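Local structure of solute-binding periplasmic protein of iron/siderophore ABC transporter (Yersinia pestis, 6B2Y) at residues A[39-47]-A[171-182]; A[130-138]-A[157-166]. The protein probably captures a chelated metal such as iron in the periplasm and hands it to an ABC transporter for import. All coordinates share one frame; numbering follows the deposited sequence.

Interaction 1 (A[39-47]-A[171-182])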
loop_
_atom_site.group_PDB
_atom_site.type_symbol
_atom_site.label_atom_id
_atom_site.label_comp_id
_atom_site.label_asym_id
_atom_site.label_seq_id
_atom_site.Cartn_x
_atom_site.Cartn_y
_atom_site.Cartn_z
ATOM N N ALA A 39 3.795 -21.166 -21.023
ATOM C CA ALA A 39 3.303 -21.929 -19.890
ATOM C C ALA A 39 4.098 -21.601 -18.633
ATOM O O ALA A 39 3.849 -22.183 -17.591
ATOM C CB ALA A 39 3.364 -23.434 -20.187
ATOM N N THR A 40 5.060 -20.685 -18.726
ATOM C CA THR A 40 5.774 -20.216 -17.548
ATOM C C THR A 40 5.566 -18.718 -17.352
ATOM O O THR A 40 5.059 -18.008 -18.230
ATOM C CB THR A 40 7.274 -20.525 -17.633
ATOM O OG1 THR A 40 7.911 -19.646 -18.579
ATOM C CG2 THR A 40 7.493 -21.971 -18.044
ATOM N N VAL A 41 5.937 -18.249 -16.157
ATOM C CA VAL A 41 6.136 -16.830 -15.887
ATOM C C VAL A 41 7.504 -16.669 -15.233
ATOM O O VAL A 41 7.999 -17.571 -14.558
ATOM C CB VAL A 41 5.031 -16.216 -14.983
ATOM C CG1 VAL A 41 3.643 -16.385 -15.597
ATOM C CG2 VAL A 41 5.083 -16.795 -13.560
ATOM N N THR A 42 8.139 -15.531 -15.471
ATOM C CA THR A 42 9.296 -15.124 -14.686
ATOM C C THR A 42 8.785 -14.136 -13.643
ATOM O O THR A 42 8.215 -13.098 -14.003
ATOM C CB THR A 42 10.386 -14.483 -15.545
ATOM O OG1 THR A 42 10.803 -15.397 -16.571
ATOM C CG2 THR A 42 11.594 -14.119 -14.671
ATOM N N ASP A 43 8.977 -14.448 -12.362
ATOM C CA ASP A 43 8.346 -13.600 -11.352
ATOM C C ASP A 43 9.306 -12.500 -10.878
ATOM O O ASP A 43 10.400 -12.310 -11.419
ATOM C CB ASP A 43 7.792 -14.451 -10.199
ATOM C CG ASP A 43 8.869 -14.986 -9.252
ATOM O OD1 ASP A 43 10.060 -14.693 -9.428
ATOM O OD2 ASP A 43 8.489 -15.725 -8.312
ATOM N N MET A 44 8.876 -11.734 -9.870
ATOM C CA MET A 44 9.668 -10.572 -9.471
ATOM C C MET A 44 10.922 -10.961 -8.705
ATOM O O MET A 44 11.798 -10.111 -8.504
ATOM C CB MET A 44 8.812 -9.600 -8.640
ATOM C CG MET A 44 7.663 -9.018 -9.442
ATOM S SD MET A 44 8.240 -8.218 -10.951
ATOM C CE MET A 44 9.284 -6.975 -10.246
ATOM N N ALA A 45 11.036 -12.221 -8.292
ATOM C CA ALA A 45 12.281 -12.743 -7.741
ATOM C C ALA A 45 13.205 -13.304 -8.820
ATOM O O ALA A 45 14.328 -13.722 -8.508
ATOM C CB ALA A 45 11.965 -13.828 -6.704
ATOM N N GLY A 46 12.767 -13.307 -10.075
ATOM C CA GLY A 46 13.531 -13.899 -11.153
ATOM C C GLY A 46 13.377 -15.394 -11.273
ATOM O O GLY A 46 14.088 -16.014 -12.075
ATOM N N ARG A 47 12.489 -15.997 -10.485
ATOM C CA ARG A 47 12.207 -17.420 -10.608
ATOM C C ARG A 47 11.358 -17.696 -11.838
ATOM O O ARG A 47 10.537 -16.867 -12.255
ATOM C CB ARG A 47 11.482 -17.926 -9.366
ATOM C CG ARG A 47 12.273 -17.668 -8.074
ATOM C CD ARG A 47 11.372 -17.662 -6.839
ATOM N NE ARG A 47 10.723 -18.949 -6.571
ATOM C CZ ARG A 47 9.453 -19.218 -6.858
ATOM N NH1 ARG A 47 8.682 -18.300 -7.438
ATOM N NH2 ARG A 47 8.945 -20.408 -6.563
ATOM N N ASN A 171 8.871 -1.602 -9.627
ATOM C CA ASN A 171 8.289 -2.945 -9.598
ATOM C C ASN A 171 6.762 -2.975 -9.596
ATOM O O ASN A 171 6.175 -4.062 -9.763
ATOM C CB ASN A 171 8.790 -3.712 -8.368
ATOM C CG ASN A 171 10.265 -4.099 -8.469
ATOM O OD1 ASN A 171 10.883 -3.996 -9.531
ATOM N ND2 ASN A 171 10.832 -4.563 -7.352
ATOM N N THR A 172 6.099 -1.833 -9.408
ATOM C CA THR A 172 4.639 -1.860 -9.346
ATOM C C THR A 172 4.049 -2.334 -10.666
ATOM O O THR A 172 3.180 -3.217 -10.689
ATOM C CB THR A 172 4.084 -0.484 -8.989
ATOM O OG1 THR A 172 4.513 -0.116 -7.679
ATOM C CG2 THR A 172 2.544 -0.526 -9.010
ATOM N N LEU A 173 4.510 -1.744 -11.784
ATOM C CA LEU A 173 3.954 -2.100 -13.090
ATOM C C LEU A 173 4.401 -3.481 -13.546
ATOM O O LEU A 173 3.549 -4.265 -14.017
ATOM C CB LEU A 173 4.293 -1.008 -14.117
ATOM C CG LEU A 173 3.680 0.330 -13.731
ATOM C CD1 LEU A 173 3.995 1.382 -14.798
ATOM C CD2 LEU A 173 2.157 0.164 -13.554
ATOM N N PRO A 174 5.684 -3.853 -13.453
ATOM C CA PRO A 174 6.036 -5.261 -13.707
ATOM C C PRO A 174 5.219 -6.232 -12.873
ATOM O O PRO A 174 4.827 -7.282 -13.387
ATOM C CB PRO A 174 7.525 -5.317 -13.352
ATOM C CG PRO A 174 8.037 -3.956 -13.697
ATOM C CD PRO A 174 6.893 -3.032 -13.226
ATOM N N SER A 175 4.973 -5.927 -11.588
ATOM C CA SER A 175 4.204 -6.862 -10.765
ATOM C C SER A 175 2.789 -7.034 -11.305
ATOM O O SER A 175 2.234 -8.139 -11.278
ATOM C CB SER A 175 4.147 -6.381 -9.315
ATOM O OG SER A 175 5.415 -6.485 -8.694
ATOM N N MET A 176 2.178 -5.948 -11.786
ATOM C CA MET A 176 0.826 -6.076 -12.332
ATOM C C MET A 176 0.820 -6.849 -13.646
ATOM O O MET A 176 -0.103 -7.628 -13.901
ATOM C CB MET A 176 0.180 -4.696 -12.533
ATOM C CG MET A 176 -0.182 -3.931 -11.257
ATOM S SD MET A 176 -1.234 -4.890 -10.128
ATOM C CE MET A 176 -2.630 -5.212 -11.219
ATOM N N ARG A 177 1.834 -6.658 -14.506
ATOM C CA ARG A 177 1.872 -7.462 -15.725
ATOM C C ARG A 177 2.021 -8.940 -15.383
ATOM O O ARG A 177 1.313 -9.795 -15.942
ATOM C CB ARG A 177 3.015 -7.012 -16.650
ATOM C CG ARG A 177 3.057 -7.828 -17.966
ATOM C CD ARG A 177 4.091 -7.282 -18.986
ATOM N NE ARG A 177 3.786 -5.899 -19.356
ATOM C CZ ARG A 177 4.416 -4.842 -18.846
ATOM N NH1 ARG A 177 5.400 -4.996 -17.972
ATOM N NH2 ARG A 177 4.057 -3.616 -19.203
ATOM N N LEU A 178 2.914 -9.250 -14.439
ATOM C CA LEU A 178 3.118 -10.628 -13.997
ATOM C C LEU A 178 1.835 -11.250 -13.442
ATOM O O LEU A 178 1.516 -12.414 -13.735
ATOM C CB LEU A 178 4.226 -10.659 -12.941
ATOM C CG LEU A 178 4.340 -11.912 -12.080
ATOM C CD1 LEU A 178 4.869 -13.054 -12.946
ATOM C CD2 LEU A 178 5.318 -11.596 -10.957
ATOM N N LEU A 179 1.113 -10.516 -12.592
ATOM C CA LEU A 179 -0.160 -11.025 -12.083
ATOM C C LEU A 179 -1.158 -11.245 -13.213
ATOM O O LEU A 179 -1.894 -12.243 -13.215
ATOM C CB LEU A 179 -0.749 -10.060 -11.047
ATOM C CG LEU A 179 -0.098 -10.140 -9.668
ATOM C CD1 LEU A 179 -0.624 -9.057 -8.705
ATOM C CD2 LEU A 179 -0.279 -11.539 -9.068
ATOM N N GLY A 180 -1.205 -10.323 -14.177
ATOM C CA GLY A 180 -2.102 -10.497 -15.308
ATOM C C GLY A 180 -1.782 -11.744 -16.109
ATOM O O GLY A 180 -2.680 -12.436 -16.585
ATOM N N LYS A 181 -0.490 -12.051 -16.262
ATOM C CA LYS A 181 -0.087 -13.262 -16.968
ATOM C C LYS A 181 -0.370 -14.514 -16.140
ATOM O O LYS A 181 -0.922 -15.500 -16.654
ATOM C CB LYS A 181 1.396 -13.159 -17.343
ATOM C CG LYS A 181 1.917 -14.282 -18.228
ATOM C CD LYS A 181 3.303 -13.983 -18.747
ATOM C CE LYS A 181 3.786 -15.093 -19.657
ATOM N NZ LYS A 181 5.152 -14.849 -20.227
ATOM N N ALA A 182 -0.001 -14.495 -14.855
ATOM C CA ALA A 182 -0.157 -15.678 -14.017
ATOM C C ALA A 182 -1.618 -15.994 -13.740
ATOM O O ALA A 182 -1.967 -17.156 -13.527
ATOM C CB ALA A 182 0.582 -15.491 -12.691
#
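M44 and L178 meet where the N-terminal β-hairpin of this periplasmic binding protein, strands 40-42 and 48-50, lies along helix 168-182. Strand 40-42 runs almost antiparallel to the 171-182 part of the helix, at 169°, and the contact is apolar in character. From the type I turn D43-G46, M44 points its CB at the helix, and CG, set anti to its own carbonyl carbon (chi1 -64°), comes 3.8 Å from L178 CD2 and 3.5 Å from S175 OG, a hydroxyl within hydrogen-bonding range of both the D163 and N171 carbonyls. Bends at chi2 and chi3 then curl the chain, bringing SD 3.8 Å from P174 CB and the terminal methyl CE 3.5 Å from N171 OD1, beside an amide whose ND2 is bonded to D163. L178 divides its two methyls: CD2 packs against D43 CA and M44 N, whereas CD1 reaches V41 CB at 3.8 Å, the two side chains crossing at about a right angle. Within 39-47, R47 NH1 bridges D43 OD2 at 2.7 Å. At the strand's start the extended K181 slides past V41 in the opposite direction, its CG 3.8 Å from V41 CG1 and its CE 3.5 Å from T40 O.

Interaction 2 (A[130-138]-A[157-166])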
loop_
_atom_site.group_PDB
_atom_site.type_symbol
_atom_site.label_atom_id
_atom_site.label_comp_id
_atom_site.label_asym_id
_atom_site.label_seq_id
_atom_site.Cartn_x
_atom_site.Cartn_y
_atom_site.Cartn_z
ATOM N N PRO A 130 -5.249 -25.412 -4.200
ATOM C CA PRO A 130 -4.929 -24.161 -4.892
ATOM C C PRO A 130 -4.251 -24.423 -6.231
ATOM O O PRO A 130 -3.460 -25.360 -6.370
ATOM C CB PRO A 130 -3.993 -23.448 -3.910
ATOM C CG PRO A 130 -3.294 -24.553 -3.212
ATOM C CD PRO A 130 -4.287 -25.693 -3.117
ATOM N N ASP A 131 -4.602 -23.595 -7.227
ATOM C CA ASP A 131 -3.952 -23.612 -8.537
ATOM C C ASP A 131 -2.658 -22.804 -8.532
ATOM O O ASP A 131 -1.767 -23.056 -9.350
ATOM C CB ASP A 131 -4.874 -23.017 -9.615
ATOM C CG ASP A 131 -6.115 -23.852 -9.882
ATOM O OD1 ASP A 131 -6.044 -25.093 -9.765
ATOM O OD2 ASP A 131 -7.160 -23.258 -10.232
ATOM N N ILE A 132 -2.555 -21.825 -7.638
ATOM C CA ILE A 132 -1.448 -20.878 -7.616
ATOM C C ILE A 132 -1.487 -20.151 -6.277
ATOM O O ILE A 132 -2.561 -19.996 -5.677
ATOM C CB ILE A 132 -1.551 -19.894 -8.799
ATOM C CG1 ILE A 132 -0.243 -19.131 -8.999
ATOM C CG2 ILE A 132 -2.736 -18.936 -8.615
ATOM C CD1 ILE A 132 -0.145 -18.472 -10.354
ATOM N N ALA A 133 -0.325 -19.713 -5.793
ATOM C CA ALA A 133 -0.220 -18.897 -4.590
ATOM C C ALA A 133 0.662 -17.687 -4.880
ATOM O O ALA A 133 1.626 -17.789 -5.641
ATOM C CB ALA A 133 0.355 -19.702 -3.416
ATOM N N ILE A 134 0.329 -16.544 -4.287
ATOM C CA ILE A 134 1.050 -15.296 -4.542
ATOM C C ILE A 134 1.642 -14.804 -3.231
ATOM O O ILE A 134 0.949 -14.794 -2.205
ATOM C CB ILE A 134 0.125 -14.225 -5.152
ATOM C CG1 ILE A 134 -0.619 -14.785 -6.374
ATOM C CG2 ILE A 134 0.918 -12.995 -5.518
ATOM C CD1 ILE A 134 -1.798 -13.939 -6.805
ATOM N N PHE A 135 2.921 -14.414 -3.258
ATOM C CA PHE A 135 3.585 -13.797 -2.115
ATOM C C PHE A 135 4.314 -12.540 -2.553
ATOM O O PHE A 135 4.506 -12.289 -3.743
ATOM C CB PHE A 135 4.605 -14.733 -1.457
ATOM C CG PHE A 135 3.999 -15.919 -0.785
ATOM C CD1 PHE A 135 3.595 -17.018 -1.529
ATOM C CD2 PHE A 135 3.867 -15.954 0.592
ATOM C CE1 PHE A 135 3.049 -18.122 -0.909
ATOM C CE2 PHE A 135 3.328 -17.056 1.207
ATOM C CZ PHE A 135 2.923 -18.136 0.462
ATOM N N GLY A 136 4.768 -11.767 -1.570
ATOM C CA GLY A 136 5.609 -10.613 -1.825
ATOM C C GLY A 136 7.069 -10.960 -1.596
ATOM O O GLY A 136 7.384 -11.884 -0.852
ATOM N N LEU A 137 7.957 -10.236 -2.284
ATOM C CA LEU A 137 9.384 -10.353 -2.014
ATOM C C LEU A 137 9.665 -9.998 -0.560
ATOM O O LEU A 137 8.970 -9.174 0.043
ATOM C CB LEU A 137 10.183 -9.418 -2.916
ATOM C CG LEU A 137 10.328 -9.714 -4.395
ATOM C CD1 LEU A 137 11.272 -8.678 -4.984
ATOM C CD2 LEU A 137 10.853 -11.113 -4.606
ATOM N N SER A 138 10.689 -10.629 0.007
ATOM C CA SER A 138 11.068 -10.325 1.391
ATOM C C SER A 138 11.875 -9.026 1.476
ATOM O O SER A 138 12.471 -8.583 0.486
ATOM C CB SER A 138 11.863 -11.489 1.996
ATOM O OG SER A 138 12.662 -12.118 1.010
ATOM N N VAL A 157 2.573 -26.877 -5.858
ATOM C CA VAL A 157 1.715 -25.737 -6.196
ATOM C C VAL A 157 2.600 -24.576 -6.644
ATOM O O VAL A 157 3.579 -24.251 -5.949
ATOM C CB VAL A 157 0.849 -25.340 -5.004
ATOM C CG1 VAL A 157 0.153 -24.002 -5.251
ATOM C CG2 VAL A 157 -0.190 -26.415 -4.717
ATOM N N PRO A 158 2.304 -23.937 -7.778
ATOM C CA PRO A 158 3.157 -22.835 -8.247
ATOM C C PRO A 158 3.050 -21.631 -7.322
ATOM O O PRO A 158 1.953 -21.229 -6.939
ATOM C CB PRO A 158 2.601 -22.519 -9.644
ATOM C CG PRO A 158 1.601 -23.610 -9.950
ATOM C CD PRO A 158 1.142 -24.154 -8.656
ATOM N N VAL A 159 4.199 -21.046 -6.987
ATOM C CA VAL A 159 4.276 -19.856 -6.143
ATOM C C VAL A 159 4.889 -18.729 -6.967
ATOM O O VAL A 159 5.940 -18.915 -7.595
ATOM C CB VAL A 159 5.110 -20.117 -4.874
ATOM C CG1 VAL A 159 5.300 -18.840 -4.088
ATOM C CG2 VAL A 159 4.474 -21.214 -4.014
ATOM N N VAL A 160 4.242 -17.567 -6.965
ATOM C CA VAL A 160 4.689 -16.414 -7.750
ATOM C C VAL A 160 4.921 -15.248 -6.792
ATOM O O VAL A 160 4.035 -14.925 -5.992
ATOM C CB VAL A 160 3.652 -16.033 -8.824
ATOM C CG1 VAL A 160 3.961 -14.659 -9.409
ATOM C CG2 VAL A 160 3.582 -17.102 -9.908
ATOM N N PHE A 161 6.100 -14.612 -6.890
ATOM C CA PHE A 161 6.443 -13.451 -6.069
ATOM C C PHE A 161 6.212 -12.154 -6.829
ATOM O O PHE A 161 6.576 -12.042 -8.001
ATOM C CB PHE A 161 7.898 -13.506 -5.599
ATOM C CG PHE A 161 8.146 -14.564 -4.574
ATOM C CD1 PHE A 161 7.959 -14.295 -3.220
ATOM C CD2 PHE A 161 8.519 -15.842 -4.958
ATOM C CE1 PHE A 161 8.161 -15.287 -2.275
ATOM C CE2 PHE A 161 8.721 -16.838 -4.008
ATOM C CZ PHE A 161 8.543 -16.555 -2.673
ATOM N N VAL A 162 5.608 -11.177 -6.147
ATOM C CA VAL A 162 5.427 -9.815 -6.645
ATOM C C VAL A 162 6.132 -8.862 -5.687
ATOM O O VAL A 162 6.607 -9.257 -4.627
ATOM C CB VAL A 162 3.944 -9.431 -6.789
ATOM C CG1 VAL A 162 3.264 -10.288 -7.848
ATOM C CG2 VAL A 162 3.229 -9.537 -5.407
ATOM N N ASP A 163 6.216 -7.587 -6.079
ATOM C CA ASP A 163 6.709 -6.581 -5.143
ATOM C C ASP A 163 6.041 -5.236 -5.401
ATOM O O ASP A 163 6.159 -4.679 -6.503
ATOM C CB ASP A 163 8.225 -6.401 -5.225
ATOM C CG ASP A 163 8.714 -5.297 -4.288
ATOM O OD1 ASP A 163 8.378 -5.348 -3.090
ATOM O OD2 ASP A 163 9.404 -4.367 -4.766
ATOM N N PHE A 164 5.376 -4.718 -4.365
ATOM C CA PHE A 164 4.883 -3.345 -4.282
ATOM C C PHE A 164 5.486 -2.605 -3.104
ATOM O O PHE A 164 5.114 -1.450 -2.848
ATOM C CB PHE A 164 3.352 -3.324 -4.143
ATOM C CG PHE A 164 2.640 -4.062 -5.227
ATOM C CD1 PHE A 164 2.573 -3.529 -6.511
ATOM C CD2 PHE A 164 2.051 -5.303 -4.967
ATOM C CE1 PHE A 164 1.908 -4.190 -7.517
ATOM C CE2 PHE A 164 1.390 -5.979 -5.967
ATOM C CZ PHE A 164 1.322 -5.429 -7.246
ATOM N N ARG A 165 6.403 -3.239 -2.377
ATOM C CA ARG A 165 6.870 -2.755 -1.087
ATOM C C ARG A 165 8.317 -2.294 -1.114
ATOM O O ARG A 165 8.637 -1.219 -0.602
ATOM C CB ARG A 165 6.711 -3.862 -0.030
ATOM C CG ARG A 165 6.666 -3.320 1.418
ATOM C CD ARG A 165 6.876 -4.436 2.453
ATOM N NE ARG A 165 8.093 -5.169 2.132
ATOM C CZ ARG A 165 8.135 -6.461 1.835
ATOM N NH1 ARG A 165 7.017 -7.182 1.864
ATOM N NH2 ARG A 165 9.298 -7.031 1.532
ATOM N N ASN A 166 9.218 -3.106 -1.672
ATOM C CA ASN A 166 10.637 -2.768 -1.636
ATOM C C ASN A 166 10.938 -1.592 -2.550
ATOM O O ASN A 166 11.493 -0.570 -2.126
ATOM C CB ASN A 166 11.473 -3.982 -2.040
ATOM C CG ASN A 166 11.347 -5.123 -1.056
ATOM O OD1 ASN A 166 10.809 -4.952 0.030
ATOM N ND2 ASN A 166 11.864 -6.298 -1.426
HETATM O O HOH W 1 7.307 -7.340 -1.377
HETATM O O HOH W 2 6.824 -9.744 1.591
#
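F135 and F161 meet on neighbouring parallel strands, 132-136 and 159-162, at one margin of the five-stranded parallel sheet in this binding-protein domain; helix 147-154 makes the β-α-β crossover between them. Five backbone hydrogen bonds join the pair, from A133 N to P158 O through to L137 N to V162 O. Packing is tight on the face carrying A133, V159, F135 and F161: F135 CD1 lies 3.6 Å from V159 CG1, and the F161 ring approaches obliquely, CE1 3.7 Å from F135 CB, while helix 147-154 packs against A133, F135 and V159. On the face of I134, V160 and V162, I134 CG2 lies 4.2 Å from V162 CG2, beside helix 168-182. Past G136 the contact turns polar and hydrated. R165, its chain bent at chi3 (53°), brings NH2 to 2.6 Å from L137 O, tilted from the carbonyl plane, and two waters donate to this same oxygen. One also donates to D163 OD1; the other accepts from R165 NH1. D163 OD1 in turn holds the following loop by an Asx turn to R165 N, extended by N166 N. N166 ND2 then donates to S138 O at 3.0 Å from above the carbonyl plane, 46° out of it.

From the N terminus, the chain lays down hairpin strand 40-42 and its turn, then builds the other three strands of the parallel sheet before reaching 130-138. Interaction 2 closes a short loop with 157-166, spanning helix 147-154. The chain passes through a short loop from strand 159-162 into helix 168-182, whose packing on 39-47 closes the much longer loop of interaction 1, within which interaction 2 lies entirely. The outermost strand 159-162 is thus shared ground: R47 NH1 probably bonds V159 O at 2.8 Å, D43 OD2 accepts from F161 N, and L178 packs on V160. Together the contacts tie hairpin, sheet edge and helix into one side of the domain.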